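Local coordinates for protein nicotinate phosphoribosyltransferase (Porphyromonas gingivalis, PDB 2IM5) that probably catalyses the ATP-dependent formation of nicotinate mononucleotide from nicotinate and phosphoribosyl pyrophosphate, a step in NAD(+) biosynthesis, at residues Arg168-Leu173 against Thr194-Leu199; Arg178-Leu183 against His203-Ser208; Tyr223-Ala228 against Tyr364-Ser369; Val231-Trp236 against Arg259-Lys264. All coordinates share one frame; numbering follows the deposited sequence.

From the N terminus, segment 168-173 follows strand 162-164, and segment 178-183 lies on helix 173-186. Interaction 1 brings 194-199 back to the first, and interaction 2 brings 203-208 back to the second. Their segments alternate along the chain, so the two loops cross. They touch through Thr-194 and Ser-208, where strands 191-194 and 206-207 pair. Both lie toward the 206-207 edge of the parallel sheet. On the far side of the chain's centre from interaction 1, interaction 3 closes a long loop from 223-228 to 364-369. Interaction 4 is nested inside it and joins helix 228-240 to 259-264, where helix 254-260 gives way to helix 263-268. Centres of interactions 3 and 4 are about 14 Å apart.

Interaction 1: Arg168-Leu173 against Thr194-Leu199; sequences RRRFSL and TSNVHL
Arg-170 and Asn-196 meet in the buried part of this contact, with the amide nitrogen at the edge of the guanidinium, near its plane. Arg-170 NH1 lies 3.4 Å from Asn-196 ND2. Both are donors, so this is no hydrogen bond. The guanidinium and amide planes are only 24° apart. A shared acid probably holds the two donors side by side: Asp-9 takes a salt bridge from Arg-170 NH2 and a hydrogen bond from Asn-196 ND2. Arg-170 NH1 also pairs with Glu-176. The backbone of Leu-173 covers one guanidinium face, with CA 3.6 Å above the plane. The two segments sit at helix starts in the parallel alpha/beta part of the enzyme, after strands 162-164 and 191-194. Ser-172 is the N-cap of helix 173-186 and Asn-196 that of helix 197-203. With CG anti to the backbone N (chi1 -171°), Asn-196 turns OD1 back to accept from Leu-199 N at 3.0 Å. That donor stands 50° out of the carbonyl plane. Thr-194 OG1 accepts from Asn-196 N at 3.1 Å in an ST turn. Packing is looser toward the partly exposed side. There Leu-173 CD2 touches Leu-199 CD2 at 4.4 Å, end to end.

Interaction 2: Arg178-Leu183 against His203-Ser208; sequences RVTDIL and HGLRVS
His-203 lays its ring against one side of helix 173-186, at the Schellman motif that ends helix 197-203. Gly-204, with positive phi, turns the chain there toward strand 206-207, an outermost strand of the parallel sheet. The first torsion of His-203 (chi1 -63°) sets CG opposite its carbonyl carbon and sends the ring to the helix. Asp-181 CA lies over one ring face, 4.1 Å above the plane and toward the rim. The Asp-181 side chain crosses the histidine at about a right angle, its carboxylate plane 58° from the ring. Asp-181 OD2 comes within 3.7 Å of His-203 CE1, and no hydrogen bond joins the two residues. Asp-177 is hydrogen-bonded to NE2 and probably sets the ring's rotation. Thr-180 meets the ring obliquely, Thr-180 CG2 to His-203 CD2 at 3.7 Å, while its OG1 bonds to the carbonyl of Glu-176 one turn back. Leu-205 runs past Thr-180 in the opposite direction. Its CD1 sits 3.5 Å from Thr-180 CG2, a tight methyl contact.

Interaction 3: Tyr223-Ala228 against Tyr364-Ser369; sequences YGYKMA and YCVKLS
Tyr-225 reaches across to Val-366 with the far end of its ring. Its CG stands anti to the carbonyl carbon (chi1 -57°), and the ring projects toward the 364-369 segment. Val-366 answers with one methyl. CG1 is anti to its own carbonyl carbon, which places CG2 between the backbone N and the carbonyl carbon, and CG2 is the branch that touches. Val-366 CG2 packs obliquely at the end of the ring, 3.8 Å from Tyr-225 CE1 and 3.7 Å from Tyr-225 OH. The two side chains cross at about a right angle. One water joins the tyrosine hydroxyl to the backbone of the other segment. It donates to Tyr-225 OH at 2.7 Å and to the backbone O of Tyr-364, also at 2.7 Å. The contact joins the loop between helices 213-223 and 228-240 to the segment that follows strand 363-364, an outermost strand of the antiparallel sheet. Helix 379-389 covers it: Glu-381 is hydrogen-bonded to Tyr-225 OH and also touches Val-366. Tyr-252 meets the Tyr-225 ring edge-to-face. The buried hydroxyl thus has two polar partners, the water and the Glu-381 carboxylate. Together they should hold the ring end beside an apolar methyl, and the water carries the polar link between the segments.

Interaction 4: Val231-Trp236 against Arg259-Lys264; sequences VAMEDW and RNFSKK
Met-233 and Phe-261 form the buried half of the first shell, a Met-aromatic contact. The methionine methyl leads: Met-233 CE lies 3.7 Å from Phe-261 CE1. Met-233 SD is 5.3 Å from the centroid of the Phe-261 ring and 74° off the ring normal, so the sulfur approaches obliquely. The side chains cross at about a right angle. Met-233 bends at chi3 (116°), which turns CE to the ring. Phe-261, with CG anti to its backbone N, brings its ring end nearer to helix 228-240. At the outer rim Glu-234 OE2 and Lys-264 NZ make a long salt bridge at 3.6 Å. Glu-234 OE1 is 3.8 Å from Lys-264 NZ. Both chains bend to reach it, the glutamate at chi2 and the lysine at chi3.

Around these pairs stand the residues that position them. Phe-269 and His-265 touch Met-233, and Phe-257 meets the Phe-261 ring. His-265 NE2 is hydrogen-bonded to Glu-234 OE2, probably the firmer of the two holds. Ser-262 is the N-cap of helix 263-268, its OG bonded to His-265 N. The contact thus packs helix 228-240 against the turn between helices 254-260 and 263-268. Its chemistry is divided: the methionine methyl and sulfur meet an aromatic ring inside, while at the exposed margin the carboxylate is probably held mainly by the histidine, with the lysine adding a weaker pull.

Interaction 1: Arg168-Leu173 against Thr194-Leu199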
loop_
_atom_site.group_PDB
_atom_site.type_symbol
_atom_site.label_atom_id
_atom_site.label_comp_id
_atom_site.label_asym_id
_atom_site.label_seq_id
_atom_site.Cartn_x
_atom_site.Cartn_y
_atom_site.Cartn_z
ATOM N N ARG A 168 -0.752 -7.316 3.312
ATOM C CA ARG A 168 -0.407 -8.087 2.128
ATOM C C ARG A 168 0.517 -9.286 2.322
ATOM O O ARG A 168 0.388 -10.278 1.607
ATOM C CB ARG A 168 0.160 -7.163 1.059
ATOM C CG ARG A 168 -0.923 -6.382 0.338
ATOM C CD ARG A 168 -0.321 -5.331 -0.581
ATOM N NE ARG A 168 0.439 -4.360 0.194
ATOM C CZ ARG A 168 1.173 -3.393 -0.336
ATOM N NH1 ARG A 168 1.248 -3.264 -1.654
ATOM N NH2 ARG A 168 1.833 -2.556 0.456
ATOM N N ARG A 169 1.433 -9.210 3.283
ATOM C CA ARG A 169 2.350 -10.323 3.520
ATOM C C ARG A 169 2.219 -10.972 4.891
ATOM O O ARG A 169 3.132 -11.661 5.341
ATOM C CB ARG A 169 3.791 -9.864 3.309
ATOM C CG ARG A 169 4.084 -9.557 1.860
ATOM C CD ARG A 169 5.515 -9.133 1.644
ATOM N NE ARG A 169 5.727 -8.791 0.245
ATOM C CZ ARG A 169 6.897 -8.415 -0.255
ATOM N NH1 ARG A 169 7.961 -8.335 0.536
ATOM N NH2 ARG A 169 7.002 -8.116 -1.544
ATOM N N ARG A 170 1.086 -10.752 5.549
ATOM C CA ARG A 170 0.854 -11.332 6.865
ATOM C C ARG A 170 0.912 -12.864 6.787
ATOM O O ARG A 170 0.648 -13.446 5.732
ATOM C CB ARG A 170 -0.515 -10.900 7.385
ATOM C CG ARG A 170 -1.691 -11.456 6.589
ATOM C CD ARG A 170 -3.004 -10.820 7.033
ATOM N NE ARG A 170 -4.161 -11.358 6.320
ATOM C CZ ARG A 170 -5.369 -10.804 6.343
ATOM N NH1 ARG A 170 -5.576 -9.694 7.045
ATOM N NH2 ARG A 170 -6.366 -11.348 5.657
ATOM N N PHE A 171 1.261 -13.509 7.898
ATOM C CA PHE A 171 1.316 -14.965 7.936
ATOM C C PHE A 171 -0.113 -15.471 7.759
ATOM O O PHE A 171 -0.361 -16.436 7.041
ATOM C CB PHE A 171 1.874 -15.454 9.278
ATOM C CG PHE A 171 2.030 -16.953 9.362
ATOM C CD1 PHE A 171 3.184 -17.578 8.890
ATOM C CD2 PHE A 171 1.017 -17.739 9.895
ATOM C CE1 PHE A 171 3.321 -18.968 8.954
ATOM C CE2 PHE A 171 1.142 -19.128 9.962
ATOM C CZ PHE A 171 2.296 -19.740 9.492
ATOM N N SER A 172 -1.049 -14.806 8.424
ATOM C CA SER A 172 -2.466 -15.151 8.351
ATOM C C SER A 172 -3.283 -14.023 8.975
ATOM O O SER A 172 -2.737 -13.157 9.663
ATOM C CB SER A 172 -2.751 -16.441 9.124
ATOM O OG SER A 172 -2.466 -16.269 10.501
ATOM N N LEU A 173 -4.593 -14.049 8.741
ATOM C CA LEU A 173 -5.492 -13.041 9.298
ATOM C C LEU A 173 -5.406 -13.146 10.821
ATOM O O LEU A 173 -5.345 -12.143 11.539
ATOM C CB LEU A 173 -6.936 -13.326 8.860
ATOM C CG LEU A 173 -8.009 -12.221 8.870
ATOM C CD1 LEU A 173 -9.355 -12.855 9.215
ATOM C CD2 LEU A 173 -7.690 -11.126 9.866
ATOM N N THR A 194 -3.980 1.415 12.001
ATOM C CA THR A 194 -3.660 0.330 11.085
ATOM C C THR A 194 -4.242 0.579 9.699
ATOM O O THR A 194 -5.253 1.270 9.542
ATOM C CB THR A 194 -4.204 -1.014 11.594
ATOM O OG1 THR A 194 -3.899 -2.047 10.643
ATOM C CG2 THR A 194 -5.708 -0.935 11.776
ATOM N N SER A 195 -3.588 0.001 8.701
ATOM C CA SER A 195 -4.019 0.142 7.329
ATOM C C SER A 195 -5.187 -0.799 7.052
ATOM O O SER A 195 -6.008 -0.537 6.167
ATOM C CB SER A 195 -2.848 -0.161 6.395
ATOM O OG SER A 195 -3.225 0.019 5.046
ATOM N N ASN A 196 -5.258 -1.890 7.817
ATOM C CA ASN A 196 -6.325 -2.877 7.664
ATOM C C ASN A 196 -7.626 -2.305 8.223
ATOM O O ASN A 196 -7.812 -2.233 9.444
ATOM C CB ASN A 196 -5.961 -4.162 8.409
ATOM C CG ASN A 196 -6.913 -5.293 8.107
ATOM O OD1 ASN A 196 -8.135 -5.135 8.187
ATOM N ND2 ASN A 196 -6.361 -6.451 7.761
ATOM N N VAL A 197 -8.530 -1.909 7.334
ATOM C CA VAL A 197 -9.797 -1.301 7.752
ATOM C C VAL A 197 -10.642 -2.203 8.649
ATOM O O VAL A 197 -11.244 -1.732 9.620
ATOM C CB VAL A 197 -10.623 -0.861 6.525
ATOM C CG1 VAL A 197 -11.859 -0.080 6.969
ATOM C CG2 VAL A 197 -9.750 -0.011 5.606
ATOM N N HIS A 198 -10.677 -3.494 8.327
ATOM C CA HIS A 198 -11.424 -4.465 9.114
ATOM C C HIS A 198 -10.926 -4.556 10.562
ATOM O O HIS A 198 -11.722 -4.529 11.512
ATOM C CB HIS A 198 -11.337 -5.851 8.473
ATOM C CG HIS A 198 -11.713 -6.965 9.399
ATOM N ND1 HIS A 198 -12.952 -7.052 9.999
ATOM C CD2 HIS A 198 -11.008 -8.038 9.833
ATOM C CE1 HIS A 198 -12.996 -8.132 10.759
ATOM N NE2 HIS A 198 -11.828 -8.747 10.677
ATOM N N LEU A 199 -9.613 -4.672 10.731
ATOM C CA LEU A 199 -9.051 -4.772 12.065
ATOM C C LEU A 199 -9.121 -3.448 12.828
ATOM O O LEU A 199 -9.111 -3.436 14.057
ATOM C CB LEU A 199 -7.615 -5.292 11.987
ATOM C CG LEU A 199 -7.545 -6.749 11.497
ATOM C CD1 LEU A 199 -6.102 -7.228 11.464
ATOM C CD2 LEU A 199 -8.390 -7.643 12.421
#

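Interaction 2: Arg178-Leu183 against His203-Ser208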
loop_
_atom_site.group_PDB
_atom_site.type_symbol
_atom_site.label_atom_id
_atom_site.label_comp_id
_atom_site.label_asym_id
_atom_site.label_seq_id
_atom_site.Cartn_x
_atom_site.Cartn_y
_atom_site.Cartn_z
ATOM N N ARG A 178 -4.267 -10.924 16.095
ATOM C CA ARG A 178 -3.700 -11.004 17.439
ATOM C C ARG A 178 -2.579 -9.990 17.652
ATOM O O ARG A 178 -2.494 -9.372 18.710
ATOM C CB ARG A 178 -3.189 -12.423 17.716
ATOM C CG ARG A 178 -2.604 -12.618 19.112
ATOM C CD ARG A 178 -3.550 -12.095 20.192
ATOM N NE ARG A 178 -2.945 -12.150 21.520
ATOM C CZ ARG A 178 -3.440 -11.539 22.595
ATOM N NH1 ARG A 178 -4.555 -10.821 22.504
ATOM N NH2 ARG A 178 -2.821 -11.649 23.763
ATOM N N VAL A 179 -1.723 -9.822 16.652
ATOM C CA VAL A 179 -0.619 -8.870 16.745
ATOM C C VAL A 179 -1.154 -7.453 16.949
ATOM O O VAL A 179 -0.604 -6.682 17.741
ATOM C CB VAL A 179 0.266 -8.905 15.469
ATOM C CG1 VAL A 179 1.192 -7.687 15.429
ATOM C CG2 VAL A 179 1.104 -10.186 15.454
ATOM N N THR A 180 -2.225 -7.121 16.231
ATOM C CA THR A 180 -2.845 -5.806 16.347
ATOM C C THR A 180 -3.397 -5.632 17.757
ATOM O O THR A 180 -3.266 -4.570 18.359
ATOM C CB THR A 180 -4.002 -5.649 15.339
ATOM O OG1 THR A 180 -3.483 -5.773 14.012
ATOM C CG2 THR A 180 -4.679 -4.292 15.500
ATOM N N ASP A 181 -4.015 -6.689 18.273
ATOM C CA ASP A 181 -4.589 -6.663 19.615
ATOM C C ASP A 181 -3.508 -6.414 20.665
ATOM O O ASP A 181 -3.684 -5.601 21.574
ATOM C CB ASP A 181 -5.282 -7.989 19.917
ATOM C CG ASP A 181 -6.246 -7.886 21.077
ATOM O OD1 ASP A 181 -5.973 -7.101 22.011
ATOM O OD2 ASP A 181 -7.275 -8.595 21.057
ATOM N N ILE A 182 -2.388 -7.111 20.529
ATOM C CA ILE A 182 -1.282 -6.965 21.465
ATOM C C ILE A 182 -0.660 -5.575 21.399
ATOM O O ILE A 182 -0.393 -4.949 22.429
ATOM C CB ILE A 182 -0.189 -8.015 21.186
ATOM C CG1 ILE A 182 -0.762 -9.420 21.391
ATOM C CG2 ILE A 182 1.006 -7.780 22.096
ATOM C CD1 ILE A 182 0.164 -10.535 20.950
ATOM N N LEU A 183 -0.419 -5.088 20.187
ATOM C CA LEU A 183 0.182 -3.767 20.028
ATOM C C LEU A 183 -0.711 -2.690 20.635
ATOM O O LEU A 183 -0.229 -1.775 21.294
ATOM C CB LEU A 183 0.447 -3.476 18.548
ATOM C CG LEU A 183 1.634 -4.251 17.974
ATOM C CD1 LEU A 183 1.746 -4.045 16.467
ATOM C CD2 LEU A 183 2.907 -3.776 18.667
ATOM N N HIS A 203 -10.842 -3.620 16.374
ATOM C CA HIS A 203 -10.102 -3.214 17.558
ATOM C C HIS A 203 -10.232 -1.747 17.953
ATOM O O HIS A 203 -9.522 -1.280 18.844
ATOM C CB HIS A 203 -8.628 -3.573 17.381
ATOM C CG HIS A 203 -8.383 -5.043 17.255
ATOM N ND1 HIS A 203 -8.619 -5.929 18.284
ATOM C CD2 HIS A 203 -7.953 -5.789 16.209
ATOM C CE1 HIS A 203 -8.345 -7.157 17.877
ATOM N NE2 HIS A 203 -7.939 -7.099 16.621
ATOM N N GLY A 204 -11.135 -1.029 17.294
ATOM C CA GLY A 204 -11.358 0.371 17.618
ATOM C C GLY A 204 -10.143 1.258 17.438
ATOM O O GLY A 204 -9.837 2.086 18.292
ATOM N N LEU A 205 -9.445 1.086 16.324
ATOM C CA LEU A 205 -8.263 1.878 16.033
ATOM C C LEU A 205 -8.538 2.789 14.841
ATOM O O LEU A 205 -9.499 2.585 14.105
ATOM C CB LEU A 205 -7.089 0.955 15.691
ATOM C CG LEU A 205 -6.626 -0.041 16.760
ATOM C CD1 LEU A 205 -5.591 -0.983 16.147
ATOM C CD2 LEU A 205 -6.034 0.709 17.958
ATOM N N ARG A 206 -7.689 3.795 14.660
ATOM C CA ARG A 206 -7.809 4.700 13.526
ATOM C C ARG A 206 -7.282 3.953 12.299
ATOM O O ARG A 206 -6.428 3.069 12.429
ATOM C CB ARG A 206 -6.934 5.943 13.723
ATOM C CG ARG A 206 -7.417 6.944 14.759
ATOM C CD ARG A 206 -6.529 8.189 14.737
ATOM N NE ARG A 206 -5.204 7.930 15.297
ATOM C CZ ARG A 206 -4.906 8.015 16.591
ATOM N NH1 ARG A 206 -5.834 8.362 17.470
ATOM N NH2 ARG A 206 -3.682 7.736 17.014
ATOM N N VAL A 207 -7.791 4.288 11.115
ATOM C CA VAL A 207 -7.279 3.661 9.907
ATOM C C VAL A 207 -6.112 4.551 9.514
ATOM O O VAL A 207 -6.125 5.746 9.797
ATOM C CB VAL A 207 -8.312 3.624 8.760
ATOM C CG1 VAL A 207 -9.441 2.671 9.116
ATOM C CG2 VAL A 207 -8.849 5.020 8.486
ATOM N N SER A 208 -5.105 3.983 8.870
ATOM C CA SER A 208 -3.934 4.753 8.483
ATOM C C SER A 208 -3.412 4.326 7.118
ATOM O O SER A 208 -3.356 3.135 6.811
ATOM C CB SER A 208 -2.847 4.571 9.548
ATOM O OG SER A 208 -1.621 5.154 9.166
#

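Interaction 3: Tyr223-Ala228 against Tyr364-Ser369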
loop_
_atom_site.group_PDB
_atom_site.type_symbol
_atom_site.label_atom_id
_atom_site.label_comp_id
_atom_site.label_asym_id
_atom_site.label_seq_id
_atom_site.Cartn_x
_atom_site.Cartn_y
_atom_site.Cartn_z
ATOM N N TYR A 223 -1.093 10.685 -18.705
ATOM C CA TYR A 223 -0.656 12.060 -18.952
ATOM C C TYR A 223 0.819 12.264 -19.289
ATOM O O TYR A 223 1.222 13.366 -19.637
ATOM C CB TYR A 223 -1.008 12.926 -17.749
ATOM C CG TYR A 223 -2.479 12.972 -17.464
ATOM C CD1 TYR A 223 -3.352 13.643 -18.318
ATOM C CD2 TYR A 223 -3.012 12.319 -16.358
ATOM C CE1 TYR A 223 -4.723 13.658 -18.076
ATOM C CE2 TYR A 223 -4.381 12.327 -16.106
ATOM C CZ TYR A 223 -5.229 12.996 -16.970
ATOM O OH TYR A 223 -6.582 12.997 -16.738
ATOM N N GLY A 224 1.625 11.218 -19.188
ATOM C CA GLY A 224 3.036 11.370 -19.481
ATOM C C GLY A 224 3.830 11.565 -18.205
ATOM O O GLY A 224 3.270 11.942 -17.164
ATOM N N TYR A 225 5.138 11.336 -18.291
ATOM C CA TYR A 225 6.023 11.448 -17.136
ATOM C C TYR A 225 6.302 12.853 -16.605
ATOM O O TYR A 225 6.404 13.050 -15.398
ATOM C CB TYR A 225 7.337 10.733 -17.449
ATOM C CG TYR A 225 7.102 9.288 -17.811
ATOM C CD1 TYR A 225 6.659 8.376 -16.853
ATOM C CD2 TYR A 225 7.250 8.847 -19.126
ATOM C CE1 TYR A 225 6.368 7.066 -17.189
ATOM C CE2 TYR A 225 6.958 7.534 -19.481
ATOM C CZ TYR A 225 6.519 6.650 -18.507
ATOM O OH TYR A 225 6.227 5.349 -18.834
ATOM N N LYS A 226 6.427 13.834 -17.488
ATOM C CA LYS A 226 6.709 15.185 -17.024
ATOM C C LYS A 226 5.668 15.730 -16.046
ATOM O O LYS A 226 6.023 16.308 -15.026
ATOM C CB LYS A 226 6.876 16.135 -18.214
ATOM C CG LYS A 226 8.191 15.927 -18.964
ATOM C CD LYS A 226 8.336 16.879 -20.148
ATOM C CE LYS A 226 9.717 16.740 -20.777
ATOM N NZ LYS A 226 9.904 17.628 -21.943
ATOM N N MET A 227 4.389 15.531 -16.338
ATOM C CA MET A 227 3.334 16.032 -15.464
ATOM C C MET A 227 2.700 15.024 -14.503
ATOM O O MET A 227 1.807 15.386 -13.736
ATOM C CB MET A 227 2.231 16.673 -16.307
ATOM C CG MET A 227 2.602 18.044 -16.878
ATOM S SD MET A 227 3.007 19.303 -15.602
ATOM C CE MET A 227 4.702 19.731 -16.097
ATOM N N ALA A 228 3.166 13.779 -14.527
ATOM C CA ALA A 228 2.598 12.730 -13.666
ATOM C C ALA A 228 2.394 13.135 -12.207
ATOM O O ALA A 228 1.254 13.149 -11.718
ATOM C CB ALA A 228 3.454 11.472 -13.735
ATOM N N TYR A 364 1.523 1.110 -20.819
ATOM C CA TYR A 364 2.260 0.438 -19.754
ATOM C C TYR A 364 2.609 1.391 -18.627
ATOM O O TYR A 364 2.885 2.565 -18.867
ATOM C CB TYR A 364 3.553 -0.173 -20.287
ATOM C CG TYR A 364 3.333 -1.383 -21.150
ATOM C CD1 TYR A 364 2.592 -2.467 -20.675
ATOM C CD2 TYR A 364 3.860 -1.452 -22.441
ATOM C CE1 TYR A 364 2.374 -3.595 -21.462
ATOM C CE2 TYR A 364 3.652 -2.581 -23.242
ATOM C CZ TYR A 364 2.906 -3.647 -22.743
ATOM O OH TYR A 364 2.682 -4.760 -23.528
ATOM N N CYS A 365 2.592 0.869 -17.402
ATOM C CA CYS A 365 2.929 1.650 -16.218
ATOM C C CYS A 365 4.303 1.219 -15.725
ATOM O O CYS A 365 4.659 0.045 -15.806
ATOM C CB CYS A 365 1.909 1.414 -15.097
ATOM S SG CYS A 365 0.201 1.896 -15.476
ATOM N N VAL A 366 5.082 2.165 -15.219
ATOM C CA VAL A 366 6.394 1.835 -14.701
ATOM C C VAL A 366 6.608 2.529 -13.368
ATOM O O VAL A 366 5.870 3.442 -13.001
ATOM C CB VAL A 366 7.529 2.256 -15.672
ATOM C CG1 VAL A 366 7.316 1.626 -17.033
ATOM C CG2 VAL A 366 7.585 3.758 -15.794
ATOM N N LYS A 367 7.620 2.072 -12.645
ATOM C CA LYS A 367 7.984 2.638 -11.353
ATOM C C LYS A 367 9.500 2.587 -11.287
ATOM O O LYS A 367 10.095 1.558 -11.595
ATOM C CB LYS A 367 7.387 1.814 -10.213
ATOM C CG LYS A 367 7.819 2.306 -8.844
ATOM C CD LYS A 367 7.319 1.393 -7.752
ATOM C CE LYS A 367 8.030 1.691 -6.442
ATOM N NZ LYS A 367 7.650 0.700 -5.395
ATOM N N LEU A 368 10.126 3.689 -10.889
ATOM C CA LEU A 368 11.578 3.740 -10.829
ATOM C C LEU A 368 12.212 3.568 -9.444
ATOM O O LEU A 368 13.253 2.920 -9.320
ATOM C CB LEU A 368 12.059 5.042 -11.463
ATOM C CG LEU A 368 11.581 5.299 -12.901
ATOM C CD1 LEU A 368 12.193 6.597 -13.414
ATOM C CD2 LEU A 368 11.974 4.134 -13.804
ATOM N N SER A 369 11.597 4.139 -8.414
ATOM C CA SER A 369 12.122 4.061 -7.042
ATOM C C SER A 369 13.445 4.814 -6.882
ATOM O O SER A 369 14.039 5.256 -7.863
ATOM C CB SER A 369 12.333 2.605 -6.607
ATOM O OG SER A 369 13.682 2.203 -6.799
HETATM O O HOH W 1 3.850 4.799 -17.757
#

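Interaction 4: Val231-Trp236 against Arg259-Lys264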
loop_
_atom_site.group_PDB
_atom_site.type_symbol
_atom_site.label_atom_id
_atom_site.label_comp_id
_atom_site.label_asym_id
_atom_site.label_seq_id
_atom_site.Cartn_x
_atom_site.Cartn_y
_atom_site.Cartn_z
ATOM N N VAL A 231 -0.097 16.384 -11.803
ATOM C CA VAL A 231 -1.514 16.106 -12.034
ATOM C C VAL A 231 -2.077 15.099 -11.024
ATOM O O VAL A 231 -3.249 15.181 -10.640
ATOM C CB VAL A 231 -1.748 15.586 -13.457
ATOM C CG1 VAL A 231 -3.245 15.432 -13.715
ATOM C CG2 VAL A 231 -1.152 16.558 -14.459
ATOM N N ALA A 232 -1.251 14.148 -10.596
ATOM C CA ALA A 232 -1.699 13.172 -9.609
ATOM C C ALA A 232 -2.063 13.900 -8.303
ATOM O O ALA A 232 -3.091 13.613 -7.691
ATOM C CB ALA A 232 -0.606 12.136 -9.350
ATOM N N MET A 233 -1.224 14.846 -7.888
ATOM C CA MET A 233 -1.491 15.605 -6.667
ATOM C C MET A 233 -2.730 16.506 -6.832
ATOM O O MET A 233 -3.561 16.587 -5.929
ATOM C CB MET A 233 -0.271 16.459 -6.269
ATOM C CG MET A 233 0.911 15.666 -5.685
ATOM S SD MET A 233 2.276 16.718 -5.079
ATOM C CE MET A 233 2.240 16.373 -3.480
ATOM N N GLU A 234 -2.850 17.180 -7.977
ATOM C CA GLU A 234 -4.001 18.048 -8.221
ATOM C C GLU A 234 -5.296 17.238 -8.207
ATOM O O GLU A 234 -6.304 17.688 -7.662
ATOM C CB GLU A 234 -3.868 18.776 -9.564
ATOM C CG GLU A 234 -2.869 19.921 -9.552
ATOM C CD GLU A 234 -3.412 21.157 -8.841
ATOM O OE1 GLU A 234 -4.196 21.905 -9.462
ATOM O OE2 GLU A 234 -3.067 21.375 -7.662
ATOM N N ASP A 235 -5.268 16.046 -8.803
ATOM C CA ASP A 235 -6.455 15.203 -8.824
ATOM C C ASP A 235 -6.781 14.687 -7.427
ATOM O O ASP A 235 -7.950 14.577 -7.059
ATOM C CB ASP A 235 -6.272 14.032 -9.803
ATOM C CG ASP A 235 -6.325 14.481 -11.262
ATOM O OD1 ASP A 235 -6.712 15.644 -11.510
ATOM O OD2 ASP A 235 -5.993 13.684 -12.166
ATOM N N TRP A 236 -5.751 14.378 -6.642
ATOM C CA TRP A 236 -5.976 13.888 -5.286
ATOM C C TRP A 236 -6.651 14.983 -4.452
ATOM O O TRP A 236 -7.536 14.712 -3.628
ATOM C CB TRP A 236 -4.647 13.476 -4.648
ATOM C CG TRP A 236 -4.799 12.715 -3.363
ATOM C CD1 TRP A 236 -4.605 13.191 -2.104
ATOM C CD2 TRP A 236 -5.156 11.332 -3.218
ATOM N NE1 TRP A 236 -4.815 12.193 -1.177
ATOM C CE2 TRP A 236 -5.153 11.041 -1.835
ATOM C CE3 TRP A 236 -5.477 10.310 -4.123
ATOM C CZ2 TRP A 236 -5.456 9.773 -1.333
ATOM C CZ3 TRP A 236 -5.778 9.044 -3.624
ATOM C CH2 TRP A 236 -5.764 8.786 -2.242
ATOM N N ARG A 259 12.513 18.246 -7.774
ATOM C CA ARG A 259 12.783 19.262 -8.779
ATOM C C ARG A 259 11.495 19.911 -9.283
ATOM O O ARG A 259 11.481 21.103 -9.594
ATOM C CB ARG A 259 13.542 18.649 -9.965
ATOM C CG ARG A 259 13.996 19.662 -11.006
ATOM C CD ARG A 259 14.659 18.977 -12.199
ATOM N NE ARG A 259 15.722 18.062 -11.784
ATOM C CZ ARG A 259 15.690 16.744 -11.964
ATOM N NH1 ARG A 259 14.648 16.179 -12.561
ATOM N NH2 ARG A 259 16.692 15.990 -11.533
ATOM N N ASN A 260 10.411 19.141 -9.350
ATOM C CA ASN A 260 9.138 19.666 -9.850
ATOM C C ASN A 260 8.076 19.936 -8.769
ATOM O O ASN A 260 6.920 20.242 -9.080
ATOM C CB ASN A 260 8.561 18.711 -10.902
ATOM C CG ASN A 260 9.540 18.432 -12.040
ATOM O OD1 ASN A 260 10.205 17.389 -12.068
ATOM N ND2 ASN A 260 9.645 19.375 -12.975
ATOM N N PHE A 261 8.472 19.831 -7.505
ATOM C CA PHE A 261 7.559 20.053 -6.383
ATOM C C PHE A 261 7.210 21.540 -6.312
ATOM O O PHE A 261 8.072 22.372 -6.058
ATOM C CB PHE A 261 8.242 19.591 -5.090
ATOM C CG PHE A 261 7.303 19.345 -3.944
ATOM C CD1 PHE A 261 5.969 19.036 -4.165
ATOM C CD2 PHE A 261 7.783 19.344 -2.635
ATOM C CE1 PHE A 261 5.125 18.724 -3.106
ATOM C CE2 PHE A 261 6.946 19.033 -1.570
ATOM C CZ PHE A 261 5.615 18.721 -1.804
ATOM N N SER A 262 5.947 21.871 -6.541
ATOM C CA SER A 262 5.530 23.270 -6.525
ATOM C C SER A 262 5.322 23.797 -5.113
ATOM O O SER A 262 5.008 23.044 -4.196
ATOM C CB SER A 262 4.237 23.453 -7.322
ATOM O OG SER A 262 3.120 22.974 -6.585
ATOM N N LYS A 263 5.496 25.100 -4.947
ATOM C CA LYS A 263 5.319 25.736 -3.649
ATOM C C LYS A 263 3.914 25.478 -3.105
ATOM O O LYS A 263 3.738 25.218 -1.917
ATOM C CB LYS A 263 5.553 27.244 -3.766
ATOM C CG LYS A 263 5.535 27.969 -2.432
ATOM C CD LYS A 263 5.885 29.438 -2.593
ATOM C CE LYS A 263 5.792 30.174 -1.258
ATOM N NZ LYS A 263 6.767 29.665 -0.251
ATOM N N LYS A 264 2.918 25.558 -3.983
ATOM C CA LYS A 264 1.529 25.331 -3.598
ATOM C C LYS A 264 1.323 23.955 -2.962
ATOM O O LYS A 264 0.718 23.832 -1.890
ATOM C CB LYS A 264 0.627 25.469 -4.821
ATOM C CG LYS A 264 -0.838 25.256 -4.535
ATOM C CD LYS A 264 -1.689 25.506 -5.784
ATOM C CE LYS A 264 -1.341 24.549 -6.910
ATOM N NZ LYS A 264 -2.127 24.860 -8.144
#